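5'-methylthioadenosine nucleosidase / s-adenosylhomocysteine nucleosidase (Brucella melitensis bv. 1, PDB 4PR3) is a nucleosidase of the phosphorylase superfamily that assembles from two copies and binds adenine in a pocket beside the ends of strands of its mixed beta sheet. Local coordinates at residues 84-89 with 186-191; 104-109 with 169-174; 144-149 with 163-168. All blocks are in the same frame, centred on the assembly; numbering follows the deposited sequence.

All three contacts are buried and share one mixed beta sheet. Contact 1 lies nearest the middle of the chain and contact 3 further out; both are parallel strand pairs held by backbone hydrogen bonds, and both touch adenine. Contact 2 instead sets a strand of the same sheet against helix 170-180 through apolar and aromatic packing, close to the second subunit. Segment 104-109 pairs with segment 144-149, tying contact 2 to contact 3, and both reach the phosphate ion. Polar side chains gather where the three meet: Arg188 of contact 1 approaches Thr170 of contact 2 and Asp167 of contact 3.

Contact 1 of 3, residues 84-89 with 186-191; sequences VISLGS and GLRGIS. With ADE (adenine), chain C.
The guanidinium group of Arg188 lies flat over the main chain of the adjacent strand, with Leu87 C and Gly88 N above the centre of one of its faces. Gly88 has no side chain, and Arg188 NH1 comes to 3.3 Å from Gly88 CA. The chain of Arg188 is bent at chi2 (-70°), which folds its end back across strand 84-89. Its edge is then used for polar contacts on two sides: NH1 donates to Ser89 O at 2.8 Å, and NH2 donates to Ser86 OG at 3.2 Å, the hydroxyl lying close to the guanidinium plane. A water accepts from Arg188 NE at 3.0 Å and donates to Ser86 O, so that carbonyl is shared with the backbone bond from Leu187 N.

Beneath this runs a regular parallel beta ladder in the central sheet of the phosphorylase-type fold. Leu187 N bonds to Ser86 O, Gly88 N to Leu187 O at 3.2 Å, and Gly189 N to Gly88 O, in the alternating pattern of parallel strands. On the face opposite Arg188 the leucines pack: Leu87 CB meets Leu187 CB at 3.9 Å, and helix 207-226 covers both. At the polar end of that face Ser89 CB packs against Ser191 OG at 3.4 Å. These two serines border the adenine, each hydroxyl lying 3.6 Å from adenine C8.

A buried guanidinium is thus met by a carbonyl, a hydroxyl and a water, with a weak hydrogen bond to Thr170 and a long, weak ion pair to Asp167 from NH2. Its positive charge is probably eased by these dipoles together with the Asp167 carboxylate, while the arginine itself bridges Ser86 to Ser89 alongside the pocket.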
loop_
_atom_site.group_PDB
_atom_site.type_symbol
_atom_site.label_atom_id
_atom_site.label_comp_id
_atom_site.label_asym_id
_atom_site.label_seq_id
_atom_site.Cartn_x
_atom_site.Cartn_y
_atom_site.Cartn_z
ATOM N N VAL A 84 -16.540 3.931 6.557
ATOM C CA VAL A 84 -15.662 4.670 5.660
ATOM C C VAL A 84 -16.137 4.494 4.221
ATOM O O VAL A 84 -16.377 3.372 3.771
ATOM C CB VAL A 84 -14.195 4.208 5.774
ATOM C CG1 VAL A 84 -13.341 4.874 4.703
ATOM C CG2 VAL A 84 -13.646 4.510 7.160
ATOM N N ILE A 85 -16.289 5.603 3.506
ATOM C CA ILE A 85 -16.693 5.543 2.108
ATOM C C ILE A 85 -15.560 5.967 1.180
ATOM O O ILE A 85 -15.183 7.138 1.135
ATOM C CB ILE A 85 -17.928 6.426 1.811
ATOM C CG1 ILE A 85 -19.120 6.010 2.675
ATOM C CG2 ILE A 85 -18.296 6.344 0.341
ATOM C CD1 ILE A 85 -19.277 6.826 3.939
ATOM N N SER A 86 -15.021 5.003 0.444
ATOM C CA SER A 86 -14.052 5.292 -0.603
ATOM C C SER A 86 -14.794 5.578 -1.900
ATOM O O SER A 86 -15.558 4.745 -2.385
ATOM C CB SER A 86 -13.102 4.108 -0.789
ATOM O OG SER A 86 -12.361 4.224 -1.989
ATOM N N LEU A 87 -14.580 6.759 -2.464
ATOM C CA LEU A 87 -15.244 7.108 -3.713
ATOM C C LEU A 87 -14.354 7.947 -4.627
ATOM O O LEU A 87 -13.465 8.655 -4.163
ATOM C CB LEU A 87 -16.578 7.813 -3.451
ATOM C CG LEU A 87 -16.559 9.299 -3.091
ATOM C CD1 LEU A 87 -17.968 9.852 -3.156
ATOM C CD2 LEU A 87 -15.957 9.531 -1.711
ATOM N N GLY A 88 -14.608 7.860 -5.927
ATOM C CA GLY A 88 -13.792 8.527 -6.922
ATOM C C GLY A 88 -14.164 8.033 -8.303
ATOM O O GLY A 88 -15.286 7.579 -8.523
ATOM N N SER A 89 -13.236 8.120 -9.247
ATOM C CA SER A 89 -13.519 7.631 -10.588
ATOM C C SER A 89 -12.903 6.258 -10.819
ATOM O O SER A 89 -12.162 5.744 -9.978
ATOM C CB SER A 89 -13.000 8.620 -11.635
ATOM O OG SER A 89 -11.596 8.773 -11.533
ATOM N N GLY A 186 -17.601 1.254 -1.220
ATOM C CA GLY A 186 -17.104 1.954 -2.395
ATOM C C GLY A 186 -18.148 2.531 -3.337
ATOM O O GLY A 186 -19.246 1.992 -3.470
ATOM N N LEU A 187 -17.780 3.613 -4.021
ATOM C CA LEU A 187 -18.588 4.195 -5.092
ATOM C C LEU A 187 -17.667 4.675 -6.209
ATOM O O LEU A 187 -16.721 5.414 -5.956
ATOM C CB LEU A 187 -19.426 5.368 -4.578
ATOM C CG LEU A 187 -20.571 5.091 -3.600
ATOM C CD1 LEU A 187 -21.209 6.399 -3.147
ATOM C CD2 LEU A 187 -21.616 4.171 -4.220
ATOM N N ARG A 188 -17.946 4.267 -7.442
ATOM C CA ARG A 188 -17.086 4.619 -8.571
ATOM C C ARG A 188 -17.870 5.056 -9.804
ATOM O O ARG A 188 -18.734 4.323 -10.289
ATOM C CB ARG A 188 -16.195 3.432 -8.940
ATOM C CG ARG A 188 -15.152 3.094 -7.901
ATOM C CD ARG A 188 -14.083 4.162 -7.852
ATOM N NE ARG A 188 -13.399 4.183 -6.565
ATOM C CZ ARG A 188 -12.378 4.981 -6.283
ATOM N NH1 ARG A 188 -11.918 5.816 -7.204
ATOM N NH2 ARG A 188 -11.817 4.941 -5.083
ATOM N N GLY A 189 -17.580 6.256 -10.301
ATOM C CA GLY A 189 -18.085 6.675 -11.598
ATOM C C GLY A 189 -17.098 6.315 -12.693
ATOM O O GLY A 189 -15.891 6.353 -12.473
ATOM N N ILE A 190 -17.595 6.010 -13.888
ATOM C CA ILE A 190 -16.709 5.587 -14.968
ATOM C C ILE A 190 -16.284 6.780 -15.810
ATOM O O ILE A 190 -17.088 7.369 -16.530
ATOM C CB ILE A 190 -17.365 4.509 -15.853
ATOM C CG1 ILE A 190 -17.434 3.192 -15.090
ATOM C CG2 ILE A 190 -16.556 4.283 -17.116
ATOM C CD1 ILE A 190 -16.068 2.690 -14.693
ATOM N N SER A 191 -15.008 7.134 -15.693
ATOM C CA SER A 191 -14.464 8.321 -16.341
ATOM C C SER A 191 -13.800 8.057 -17.693
ATOM O O SER A 191 -13.490 9.000 -18.422
ATOM C CB SER A 191 -13.470 9.016 -15.405
ATOM O OG SER A 191 -12.448 8.122 -14.996
HETATM N N9 ADE C . -9.201 5.683 -12.359
HETATM C C8 ADE C . -9.885 6.242 -13.402
HETATM N N7 ADE C . -9.603 5.708 -14.565
HETATM C C5 ADE C . -8.668 4.731 -14.265
HETATM C C6 ADE C . -7.969 3.807 -15.067
HETATM N N6 ADE C . -8.116 3.721 -16.393
HETATM N N1 ADE C . -7.107 2.972 -14.452
HETATM C C2 ADE C . -6.957 3.059 -13.125
HETATM N N3 ADE C . -7.555 3.885 -12.269
HETATM C C4 ADE C . -8.407 4.703 -12.910
HETATM O O HOH W 1 -14.457 2.685 -4.223
#

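Contact 2 of 3, residues 104-109 with 169-174; sequences SSVSYR and ETYACL. With PO4 (phosphate ion), chain D.
Tyr108 lays its CB squarely over the face of the Tyr171 ring, 3.6 Å from the centroid and 9° off the ring normal, a CH-pi contact. The two rings are nearly parallel, their planes 16° apart, but offset until little of one ring lies above the other; Tyr108 CD2 still reaches Tyr171 CE2 at 3.6 Å. Tyr171 carries its CG anti to the backbone N (chi1 177°), which sends the ring off the helix and beneath Tyr108. Val61 of the second subunit packs on both tyrosines, so this pair lies beside the subunit interface.

Val106, two residues back on the same side of the strand, crosses Tyr171 at about a right angle. Its CG1 sits at the edge of the tyrosine ring and also meets Leu174 CD2 at 3.6 Å, whereas CG2 packs on Tyr171 CB at 3.8 Å. Here the first turn of helix 170-180 lies against strand 105-108, a helix covering one face of the alpha/beta sheet, with the two axes 8.0 Å apart and close to perpendicular. Glu169 takes the N-cap position of that helix.

Thr170 adds only its methyl group to the contact, CG2 lying 4.1 Å from Val106 CG2; its hydroxyl is hydrogen-bonded to Asp167. Ser107 points away from the helix, and its OG comes within 3.3 Å of phosphate O4.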
loop_
_atom_site.group_PDB
_atom_site.type_symbol
_atom_site.label_atom_id
_atom_site.label_comp_id
_atom_site.label_asym_id
_atom_site.label_seq_id
_atom_site.Cartn_x
_atom_site.Cartn_y
_atom_site.Cartn_z
ATOM N N SER A 104 -19.152 -4.045 -5.317
ATOM C CA SER A 104 -19.622 -5.296 -4.736
ATOM C C SER A 104 -18.461 -6.115 -4.184
ATOM O O SER A 104 -18.585 -6.778 -3.155
ATOM C CB SER A 104 -20.401 -6.106 -5.776
ATOM O OG SER A 104 -19.600 -6.406 -6.907
ATOM N N SER A 105 -17.335 -6.076 -4.888
ATOM C CA SER A 105 -16.137 -6.780 -4.457
ATOM C C SER A 105 -14.896 -6.114 -5.025
ATOM O O SER A 105 -14.962 -5.450 -6.059
ATOM C CB SER A 105 -16.190 -8.237 -4.894
ATOM O OG SER A 105 -16.238 -8.327 -6.301
ATOM N N VAL A 106 -13.766 -6.293 -4.348
ATOM C CA VAL A 106 -12.517 -5.685 -4.788
ATOM C C VAL A 106 -11.376 -6.701 -4.789
ATOM O O VAL A 106 -11.347 -7.628 -3.980
ATOM C CB VAL A 106 -12.150 -4.443 -3.927
ATOM C CG1 VAL A 106 -11.719 -4.858 -2.540
ATOM C CG2 VAL A 106 -11.062 -3.616 -4.602
ATOM N N SER A 107 -10.450 -6.535 -5.725
ATOM C CA SER A 107 -9.279 -7.390 -5.799
ATOM C C SER A 107 -8.030 -6.542 -6.039
ATOM O O SER A 107 -8.131 -5.369 -6.403
ATOM C CB SER A 107 -9.453 -8.442 -6.895
ATOM O OG SER A 107 -9.754 -7.835 -8.139
ATOM N N TYR A 108 -6.864 -7.140 -5.816
ATOM C CA TYR A 108 -5.585 -6.446 -5.925
ATOM C C TYR A 108 -4.802 -7.053 -7.083
ATOM O O TYR A 108 -4.272 -8.157 -6.965
ATOM C CB TYR A 108 -4.821 -6.650 -4.616
ATOM C CG TYR A 108 -3.532 -5.875 -4.452
ATOM C CD1 TYR A 108 -3.264 -4.738 -5.206
ATOM C CD2 TYR A 108 -2.581 -6.290 -3.531
ATOM C CE1 TYR A 108 -2.081 -4.038 -5.037
ATOM C CE2 TYR A 108 -1.402 -5.603 -3.359
ATOM C CZ TYR A 108 -1.153 -4.481 -4.110
ATOM O OH TYR A 108 0.030 -3.808 -3.923
ATOM N N ARG A 109 -4.694 -6.328 -8.191
ATOM C CA ARG A 109 -4.138 -6.921 -9.408
ATOM C C ARG A 109 -2.614 -6.897 -9.454
ATOM O O ARG A 109 -2.004 -7.566 -10.288
ATOM C CB ARG A 109 -4.722 -6.263 -10.660
ATOM C CG ARG A 109 -4.472 -4.777 -10.744
ATOM C CD ARG A 109 -4.965 -4.199 -12.056
ATOM N NE ARG A 109 -4.694 -2.768 -12.128
ATOM C CZ ARG A 109 -5.530 -1.826 -11.709
ATOM N NH1 ARG A 109 -6.706 -2.159 -11.194
ATOM N NH2 ARG A 109 -5.193 -0.550 -11.815
ATOM N N GLU A 169 -6.969 2.691 -5.719
ATOM C CA GLU A 169 -7.057 2.971 -4.281
ATOM C C GLU A 169 -7.770 1.917 -3.435
ATOM O O GLU A 169 -7.221 1.428 -2.452
ATOM C CB GLU A 169 -7.658 4.355 -4.013
ATOM C CG GLU A 169 -6.686 5.503 -4.234
ATOM C CD GLU A 169 -6.607 5.929 -5.687
ATOM O OE1 GLU A 169 -7.671 5.990 -6.348
ATOM O OE2 GLU A 169 -5.485 6.201 -6.166
ATOM N N THR A 170 -9.015 1.628 -3.798
ATOM C CA THR A 170 -9.981 0.951 -2.934
ATOM C C THR A 170 -9.482 -0.262 -2.142
ATOM O O THR A 170 -9.735 -0.345 -0.943
ATOM C CB THR A 170 -11.222 0.541 -3.745
ATOM O OG1 THR A 170 -11.765 1.699 -4.389
ATOM C CG2 THR A 170 -12.283 -0.081 -2.849
ATOM N N TYR A 171 -8.775 -1.188 -2.783
ATOM C CA TYR A 171 -8.281 -2.363 -2.062
ATOM C C TYR A 171 -7.351 -1.973 -0.912
ATOM O O TYR A 171 -7.336 -2.616 0.134
ATOM C CB TYR A 171 -7.578 -3.353 -2.996
ATOM C CG TYR A 171 -6.991 -4.543 -2.271
ATOM C CD1 TYR A 171 -7.744 -5.694 -2.059
ATOM C CD2 TYR A 171 -5.686 -4.515 -1.790
ATOM C CE1 TYR A 171 -7.212 -6.778 -1.387
ATOM C CE2 TYR A 171 -5.151 -5.590 -1.119
ATOM C CZ TYR A 171 -5.915 -6.718 -0.919
ATOM O OH TYR A 171 -5.373 -7.789 -0.249
ATOM N N ALA A 172 -6.567 -0.922 -1.118
ATOM C CA ALA A 172 -5.685 -0.430 -0.071
ATOM C C ALA A 172 -6.499 0.160 1.081
ATOM O O ALA A 172 -6.112 0.048 2.246
ATOM C CB ALA A 172 -4.722 0.597 -0.631
ATOM N N CYS A 173 -7.625 0.786 0.749
ATOM C CA CYS A 173 -8.522 1.329 1.761
ATOM C C CYS A 173 -9.123 0.208 2.589
ATOM O O CYS A 173 -9.243 0.318 3.810
ATOM C CB CYS A 173 -9.645 2.138 1.112
ATOM S SG CYS A 173 -9.100 3.627 0.252
ATOM N N LEU A 174 -9.493 -0.874 1.911
ATOM C CA LEU A 174 -10.118 -2.021 2.553
ATOM C C LEU A 174 -9.227 -2.627 3.625
ATOM O O LEU A 174 -9.665 -2.840 4.757
ATOM C CB LEU A 174 -10.470 -3.087 1.516
ATOM C CG LEU A 174 -11.172 -4.316 2.097
ATOM C CD1 LEU A 174 -12.466 -3.905 2.783
ATOM C CD2 LEU A 174 -11.438 -5.348 1.020
HETATM P P PO4 D . -8.370 -8.882 -11.576
HETATM O O1 PO4 D . -7.586 -9.031 -10.292
HETATM O O2 PO4 D . -7.917 -7.626 -12.277
HETATM O O3 PO4 D . -8.119 -10.074 -12.472
HETATM O O4 PO4 D . -9.846 -8.779 -11.258
#

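Contact 3 of 3, residues 144-149 with 163-168; sequences ASLSTG and ADMVDM. With ADE (adenine), chain C; PO4 (phosphate ion), chain D.
Asp167 stands beside Thr148, its parallel bridge partner, on the face where Leu146 also lies, in the pairing of strands 165-167 and 144-148 within the sheet of the phosphorylase-type fold. Its CB touches Leu146 CD1, and CG lies 3.8 Å from Leu146 CD2, the two side chains crossing at about a right angle. With chi1 at 86°, CG sits on the side of CB flanked by both N and C, and the carboxylate is brought over the neighbouring strand. There OD1 accepts the hydroxyl of Thr148 through its syn lone pair. That hydroxyl oxygen in turn receives the backbone N-H of Tyr171. OD2 turns to the start of helix 170-180, where Glu169 N is one of its donors.

The backbone is sewn together from end to end. Ser147 N binds the carbonyl of Met165, modelled as selenomethionine; Asp167 N gives a nearly straight bond to Ser147 O, N-H...O angle 170°, and Gly149 N closes the ladder on Asp167 O at 3.0 Å. Before the strand begins, Asp164 N donates to Ser145 OG at 3.0 Å, and Asp164 OD2 accepts a weak bond from Ser145 N.

Successive residues 166-168 line the adenine: Val166 CG2 lies 3.5 Å from its N1, while Asp167 CA and Met168 CG, the latter also in a selenomethionine, each stand 3.5 Å from its N3. On the face that carries Val166, Ser147 CB packs on Ala163 CB at 3.7 Å, and Ser147 OG donates to phosphate O2 at 3.0 Å.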
loop_
_atom_site.group_PDB
_atom_site.type_symbol
_atom_site.label_atom_id
_atom_site.label_comp_id
_atom_site.label_asym_id
_atom_site.label_seq_id
_atom_site.Cartn_x
_atom_site.Cartn_y
_atom_site.Cartn_z
ATOM N N ALA A 144 -20.804 -3.333 -9.177
ATOM C CA ALA A 144 -19.725 -3.759 -10.057
ATOM C C ALA A 144 -18.545 -4.286 -9.253
ATOM O O ALA A 144 -18.276 -3.818 -8.149
ATOM C CB ALA A 144 -19.282 -2.610 -10.946
ATOM N N SER A 145 -17.848 -5.268 -9.813
ATOM C CA SER A 145 -16.618 -5.771 -9.218
ATOM C C SER A 145 -15.474 -4.822 -9.567
ATOM O O SER A 145 -15.466 -4.214 -10.639
ATOM C CB SER A 145 -16.320 -7.176 -9.732
ATOM O OG SER A 145 -16.299 -7.198 -11.150
ATOM N N LEU A 146 -14.511 -4.694 -8.662
ATOM C CA LEU A 146 -13.450 -3.711 -8.831
ATOM C C LEU A 146 -12.061 -4.323 -8.706
ATOM O O LEU A 146 -11.849 -5.268 -7.946
ATOM C CB LEU A 146 -13.622 -2.575 -7.819
ATOM C CG LEU A 146 -12.625 -1.414 -7.837
ATOM C CD1 LEU A 146 -12.617 -0.717 -9.188
ATOM C CD2 LEU A 146 -12.958 -0.430 -6.734
ATOM N N SER A 147 -11.123 -3.776 -9.472
ATOM C CA SER A 147 -9.720 -4.160 -9.389
ATOM C C SER A 147 -8.877 -2.944 -9.009
ATOM O O SER A 147 -9.043 -1.864 -9.576
ATOM C CB SER A 147 -9.250 -4.727 -10.730
ATOM O OG SER A 147 -7.892 -5.120 -10.677
ATOM N N THR A 148 -7.981 -3.118 -8.042
ATOM C CA THR A 148 -7.095 -2.038 -7.614
ATOM C C THR A 148 -5.642 -2.340 -7.973
ATOM O O THR A 148 -5.168 -3.458 -7.770
ATOM C CB THR A 148 -7.203 -1.779 -6.090
ATOM O OG1 THR A 148 -8.509 -1.280 -5.771
ATOM C CG2 THR A 148 -6.157 -0.771 -5.627
ATOM N N GLY A 149 -4.947 -1.341 -8.513
ATOM C CA GLY A 149 -3.540 -1.471 -8.850
ATOM C C GLY A 149 -2.868 -0.116 -8.995
ATOM O O GLY A 149 -3.539 0.909 -9.073
ATOM N N ALA A 163 -12.159 -8.137 -13.433
ATOM C CA ALA A 163 -13.126 -7.245 -12.805
ATOM C C ALA A 163 -13.822 -6.352 -13.829
ATOM O O ALA A 163 -13.332 -6.177 -14.941
ATOM C CB ALA A 163 -12.451 -6.402 -11.729
ATOM N N ASP A 164 -14.974 -5.803 -13.450
ATOM C CA ASP A 164 -15.737 -4.919 -14.327
ATOM C C ASP A 164 -15.052 -3.573 -14.528
ATOM O O ASP A 164 -15.111 -2.993 -15.611
ATOM C CB ASP A 164 -17.142 -4.681 -13.766
ATOM C CG ASP A 164 -17.967 -5.945 -13.694
ATOM O OD1 ASP A 164 -17.667 -6.893 -14.452
ATOM O OD2 ASP A 164 -18.919 -5.987 -12.879
HETATM N N MSE A 165 -14.416 -3.071 -13.477
HETATM C CA MSE A 165 -13.794 -1.751 -13.515
HETATM C C MSE A 165 -12.478 -1.725 -12.738
HETATM O O MSE A 165 -12.184 -2.645 -11.972
HETATM C CB MSE A 165 -14.757 -0.688 -12.981
HETATM C CG MSE A 165 -15.556 -1.140 -11.770
HETATM SE SE MSE A 165 -16.558 0.291 -10.895
HETATM C CE MSE A 165 -17.690 0.843 -12.344
ATOM N N VAL A 166 -11.687 -0.676 -12.949
ATOM C CA VAL A 166 -10.365 -0.574 -12.338
ATOM C C VAL A 166 -10.149 0.755 -11.609
ATOM O O VAL A 166 -10.593 1.808 -12.069
ATOM C CB VAL A 166 -9.237 -0.764 -13.390
ATOM C CG1 VAL A 166 -9.312 -2.146 -14.016
ATOM C CG2 VAL A 166 -9.314 0.308 -14.464
ATOM N N ASP A 167 -9.473 0.699 -10.465
ATOM C CA ASP A 167 -9.059 1.911 -9.766
ATOM C C ASP A 167 -7.678 1.734 -9.142
ATOM O O ASP A 167 -7.069 0.669 -9.243
ATOM C CB ASP A 167 -10.077 2.312 -8.695
ATOM C CG ASP A 167 -9.834 1.617 -7.366
ATOM O OD1 ASP A 167 -9.544 0.397 -7.371
ATOM O OD2 ASP A 167 -9.931 2.295 -6.316
HETATM N N MSE A 168 -7.160 2.802 -8.549
HETATM C CA MSE A 168 -5.854 2.756 -7.896
HETATM C C MSE A 168 -5.808 2.714 -6.365
HETATM O O MSE A 168 -4.726 2.712 -5.783
HETATM C CB MSE A 168 -4.976 3.860 -8.459
HETATM C CG MSE A 168 -4.884 3.752 -9.962
HETATM SE SE MSE A 168 -4.068 5.289 -10.770
HETATM C CE MSE A 168 -2.354 5.209 -9.837
HETATM N N9 ADE C . -9.201 5.683 -12.359
HETATM C C8 ADE C . -9.885 6.242 -13.402
HETATM N N7 ADE C . -9.603 5.708 -14.565
HETATM C C5 ADE C . -8.668 4.731 -14.265
HETATM C C6 ADE C . -7.969 3.807 -15.067
HETATM N N6 ADE C . -8.116 3.721 -16.393
HETATM N N1 ADE C . -7.107 2.972 -14.452
HETATM C C2 ADE C . -6.957 3.059 -13.125
HETATM N N3 ADE C . -7.555 3.885 -12.269
HETATM C C4 ADE C . -8.407 4.703 -12.910
HETATM P P PO4 D . -8.370 -8.882 -11.576
HETATM O O1 PO4 D . -7.586 -9.031 -10.292
HETATM O O2 PO4 D . -7.917 -7.626 -12.277
HETATM O O3 PO4 D . -8.119 -10.074 -12.472
HETATM O O4 PO4 D . -9.846 -8.779 -11.258
#